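Local atomic coordinates of protein phosphatase 2C (Toxoplasma gondii, PDB entry 3D8K), a protein that probably removes phosphate from phosphoserine and phosphothreonine residues of proteins, as a metal-dependent serine/threonine phosphatase of the PP2C family. Residues 108-113 with 166-171. Residues are numbered along the deposited sequence; the frame is centred on the assembly and turned at random.
Sequences LIIFVR and YTIHVA
Phe111 and His169 both carry CG anti to the carbonyl carbon (chi1 -62° and -82°); Phe111 CB and His169 CB are 3.7 Å apart, and beyond them the two side chains diverge. With chi2 at -103° as well, the Phe111 ring is turned so that His169 O lies in plane at its edge, 3.7 Å from Phe111 CD2, while CE2 reaches toward the Ala171 methyl. Ile109 CB meets Ala171 CB at 3.9 Å on this same face, where Ile85 and Phe89 of helix 82-97 pack on Ile109, Phe111 and Ala171. On the other face Ile110 and Ile168 run alongside each other, Ile110 CG2 4.1 Å from Ile168 CG2. Leu108 CD2 packs against Val170 CG1, and Val112 CG1 approaches Tyr166 CD1; Ile265 of strand 264-268, in the second sheet, touches Val112 and Ile168. Six backbone hydrogen bonds join the antiparallel strands in the pairs Ile109-Ala171, Phe111-His169 and Arg113-Thr167; Phe111 N to His169 O is 2.9 Å. At one end Thr167 OG1 is hydrogen-bonded to Glu115 OE1 and Tyr166 OH to Pro324 O. Strands 106-115 and 165-173 are inner neighbours in one antiparallel sheet of the layered beta-sandwich core of PP2C phosphatases.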
ATOM      1  N   LEU C 108       7.974   7.304 -32.574  1.00 17.34           N
ATOM      2  CA  LEU C 108       8.126   5.867 -32.558  1.00 18.61           C
ATOM      3  C   LEU C 108       7.816   5.454 -31.130  1.00 18.23           C
ATOM      4  O   LEU C 108       8.507   5.859 -30.188  1.00 17.94           O
ATOM      5  CB  LEU C 108       9.548   5.480 -32.920  1.00 19.83           C
ATOM      6  CG  LEU C 108       9.695   4.062 -33.467  1.00 23.85           C
ATOM      7  CD1 LEU C 108      11.180   3.720 -33.479  1.00 25.73           C
ATOM      8  CD2 LEU C 108       8.931   3.052 -32.621  1.00 24.49           C
ATOM      9  N   ILE C 109       6.757   4.677 -30.960  1.00 18.23           N
ATOM     10  CA  ILE C 109       6.380   4.235 -29.632  1.00 18.02           C
ATOM     11  C   ILE C 109       6.380   2.725 -29.522  1.00 16.22           C
ATOM     12  O   ILE C 109       5.842   2.033 -30.374  1.00 15.22           O
ATOM     13  CB  ILE C 109       4.998   4.757 -29.249  1.00 19.77           C
ATOM     14  CG1 ILE C 109       4.946   6.277 -29.446  1.00 20.61           C
ATOM     15  CG2 ILE C 109       4.700   4.373 -27.817  1.00 19.45           C
ATOM     16  CD1 ILE C 109       3.684   6.941 -28.929  1.00 20.14           C
ATOM     17  N   ILE C 110       6.998   2.218 -28.466  1.00 15.29           N
ATOM     18  CA  ILE C 110       7.048   0.790 -28.261  1.00 15.73           C
ATOM     19  C   ILE C 110       6.386   0.366 -26.959  1.00 15.95           C
ATOM     20  O   ILE C 110       6.747   0.834 -25.890  1.00 16.37           O
ATOM     21  CB  ILE C 110       8.498   0.293 -28.254  1.00 15.40           C
ATOM     22  CG1 ILE C 110       9.232   0.812 -29.487  1.00 15.89           C
ATOM     23  CG2 ILE C 110       8.521  -1.209 -28.262  1.00 13.27           C
ATOM     24  CD1 ILE C 110      10.723   0.596 -29.441  1.00 13.98           C
ATOM     25  N   PHE C 111       5.401  -0.515 -27.066  1.00 15.99           N
ATOM     26  CA  PHE C 111       4.712  -1.054 -25.906  1.00 16.83           C
ATOM     27  C   PHE C 111       5.246  -2.467 -25.747  1.00 19.46           C
ATOM     28  O   PHE C 111       5.238  -3.252 -26.705  1.00 20.02           O
ATOM     29  CB  PHE C 111       3.214  -1.122 -26.158  1.00 15.55           C
ATOM     30  CG  PHE C 111       2.590   0.206 -26.389  1.00 19.48           C
ATOM     31  CD1 PHE C 111       1.858   0.829 -25.383  1.00 21.06           C
ATOM     32  CD2 PHE C 111       2.755   0.862 -27.603  1.00 20.22           C
ATOM     33  CE1 PHE C 111       1.296   2.089 -25.579  1.00 21.16           C
ATOM     34  CE2 PHE C 111       2.203   2.112 -27.812  1.00 19.20           C
ATOM     35  CZ  PHE C 111       1.469   2.728 -26.796  1.00 21.46           C
ATOM     36  N   VAL C 112       5.724  -2.801 -24.554  1.00 19.75           N
ATOM     37  CA  VAL C 112       6.233  -4.144 -24.337  1.00 19.27           C
ATOM     38  C   VAL C 112       5.575  -4.838 -23.140  1.00 20.28           C
ATOM     39  O   VAL C 112       5.731  -4.414 -21.990  1.00 20.68           O
ATOM     40  CB  VAL C 112       7.753  -4.105 -24.181  1.00 18.26           C
ATOM     41  CG1 VAL C 112       8.304  -5.519 -24.030  1.00 16.14           C
ATOM     42  CG2 VAL C 112       8.353  -3.424 -25.399  1.00 17.47           C
ATOM     43  N   ARG C 113       4.820  -5.898 -23.424  1.00 20.75           N
ATOM     44  CA  ARG C 113       4.132  -6.663 -22.385  1.00 21.78           C
ATOM     45  C   ARG C 113       4.679  -8.075 -22.363  1.00 23.03           C
ATOM     46  O   ARG C 113       5.030  -8.630 -23.400  1.00 23.24           O
ATOM     47  CB  ARG C 113       2.611  -6.712 -22.646  1.00 20.66           C
ATOM     48  CG  ARG C 113       1.780  -7.468 -21.581  1.00 22.09           C
ATOM     49  CD  ARG C 113       0.343  -6.895 -21.376  1.00 23.45           C
ATOM     50  NE  ARG C 113       0.073  -6.529 -19.970  1.00 23.00           N
ATOM     51  CZ  ARG C 113      -0.733  -5.538 -19.560  1.00 22.23           C
ATOM     52  NH1 ARG C 113      -1.387  -4.780 -20.446  1.00 20.28           N
ATOM     53  NH2 ARG C 113      -0.851  -5.277 -18.255  1.00 15.42           N
ATOM     54  N   TYR C 166       7.289 -12.145 -25.036  1.00 24.47           N
ATOM     55  CA  TYR C 166       7.092 -10.713 -24.898  1.00 21.30           C
ATOM     56  C   TYR C 166       6.302 -10.194 -26.094  1.00 20.87           C
ATOM     57  O   TYR C 166       6.700 -10.394 -27.243  1.00 21.76           O
ATOM     58  CB  TYR C 166       8.442 -10.007 -24.822  1.00 19.32           C
ATOM     59  CG  TYR C 166       9.166 -10.207 -23.512  1.00 19.78           C
ATOM     60  CD1 TYR C 166       8.953  -9.345 -22.437  1.00 18.60           C
ATOM     61  CD2 TYR C 166      10.089 -11.240 -23.353  1.00 18.87           C
ATOM     62  CE1 TYR C 166       9.651  -9.500 -21.242  1.00 17.83           C
ATOM     63  CE2 TYR C 166      10.788 -11.403 -22.162  1.00 17.48           C
ATOM     64  CZ  TYR C 166      10.570 -10.529 -21.113  1.00 17.85           C
ATOM     65  OH  TYR C 166      11.292 -10.662 -19.947  1.00 18.47           O
ATOM     66  N   THR C 167       5.168  -9.552 -25.827  1.00 18.36           N
ATOM     67  CA  THR C 167       4.367  -8.993 -26.904  1.00 17.09           C
ATOM     68  C   THR C 167       4.821  -7.575 -27.183  1.00 16.04           C
ATOM     69  O   THR C 167       4.876  -6.744 -26.284  1.00 16.88           O
ATOM     70  CB  THR C 167       2.888  -8.968 -26.560  1.00 16.30           C
ATOM     71  OG1 THR C 167       2.370 -10.298 -26.614  1.00 19.41           O
ATOM     72  CG2 THR C 167       2.136  -8.119 -27.545  1.00 16.68           C
ATOM     73  N   ILE C 168       5.152  -7.303 -28.433  1.00 14.43           N
ATOM     74  CA  ILE C 168       5.599  -5.983 -28.806  1.00 15.72           C
ATOM     75  C   ILE C 168       4.652  -5.267 -29.743  1.00 16.08           C
ATOM     76  O   ILE C 168       4.222  -5.806 -30.756  1.00 15.12           O
ATOM     77  CB  ILE C 168       6.959  -6.035 -29.484  1.00 17.54           C
ATOM     78  CG1 ILE C 168       8.009  -6.542 -28.494  1.00 18.70           C
ATOM     79  CG2 ILE C 168       7.315  -4.659 -30.025  1.00 15.72           C
ATOM     80  CD1 ILE C 168       9.334  -6.885 -29.147  1.00 18.93           C
ATOM     81  N   HIS C 169       4.325  -4.037 -29.374  1.00 17.05           N
ATOM     82  CA  HIS C 169       3.470  -3.186 -30.187  1.00 16.23           C
ATOM     83  C   HIS C 169       4.308  -1.998 -30.608  1.00 15.88           C
ATOM     84  O   HIS C 169       4.904  -1.307 -29.775  1.00 16.82           O
ATOM     85  CB  HIS C 169       2.272  -2.666 -29.401  1.00 14.32           C
ATOM     86  CG  HIS C 169       1.136  -3.627 -29.320  1.00 15.73           C
ATOM     87  ND1 HIS C 169       1.116  -4.687 -28.438  1.00 16.96           N
ATOM     88  CD2 HIS C 169      -0.026  -3.691 -30.011  1.00 16.00           C
ATOM     89  CE1 HIS C 169      -0.009  -5.360 -28.588  1.00 16.61           C
ATOM     90  NE2 HIS C 169      -0.720  -4.776 -29.537  1.00 17.53           N
ATOM     91  N   VAL C 170       4.382  -1.760 -31.900  1.00 13.60           N
ATOM     92  CA  VAL C 170       5.137  -0.621 -32.331  1.00 13.10           C
ATOM     93  C   VAL C 170       4.213   0.351 -33.028  1.00 13.33           C
ATOM     94  O   VAL C 170       3.496  -0.015 -33.949  1.00 12.82           O
ATOM     95  CB  VAL C 170       6.264  -1.016 -33.283  1.00 14.47           C
ATOM     96  CG1 VAL C 170       7.020   0.244 -33.722  1.00 15.47           C
ATOM     97  CG2 VAL C 170       7.198  -1.991 -32.601  1.00 13.11           C
ATOM     98  N   ALA C 171       4.221   1.589 -32.558  1.00 14.41           N
ATOM     99  CA  ALA C 171       3.415   2.649 -33.150  1.00 14.81           C
ATOM    100  C   ALA C 171       4.409   3.569 -33.823  1.00 15.32           C
ATOM    101  O   ALA C 171       4.944   4.458 -33.176  1.00 15.81           O
ATOM    102  CB  ALA C 171       2.654   3.405 -32.073  1.00 12.14           C
TER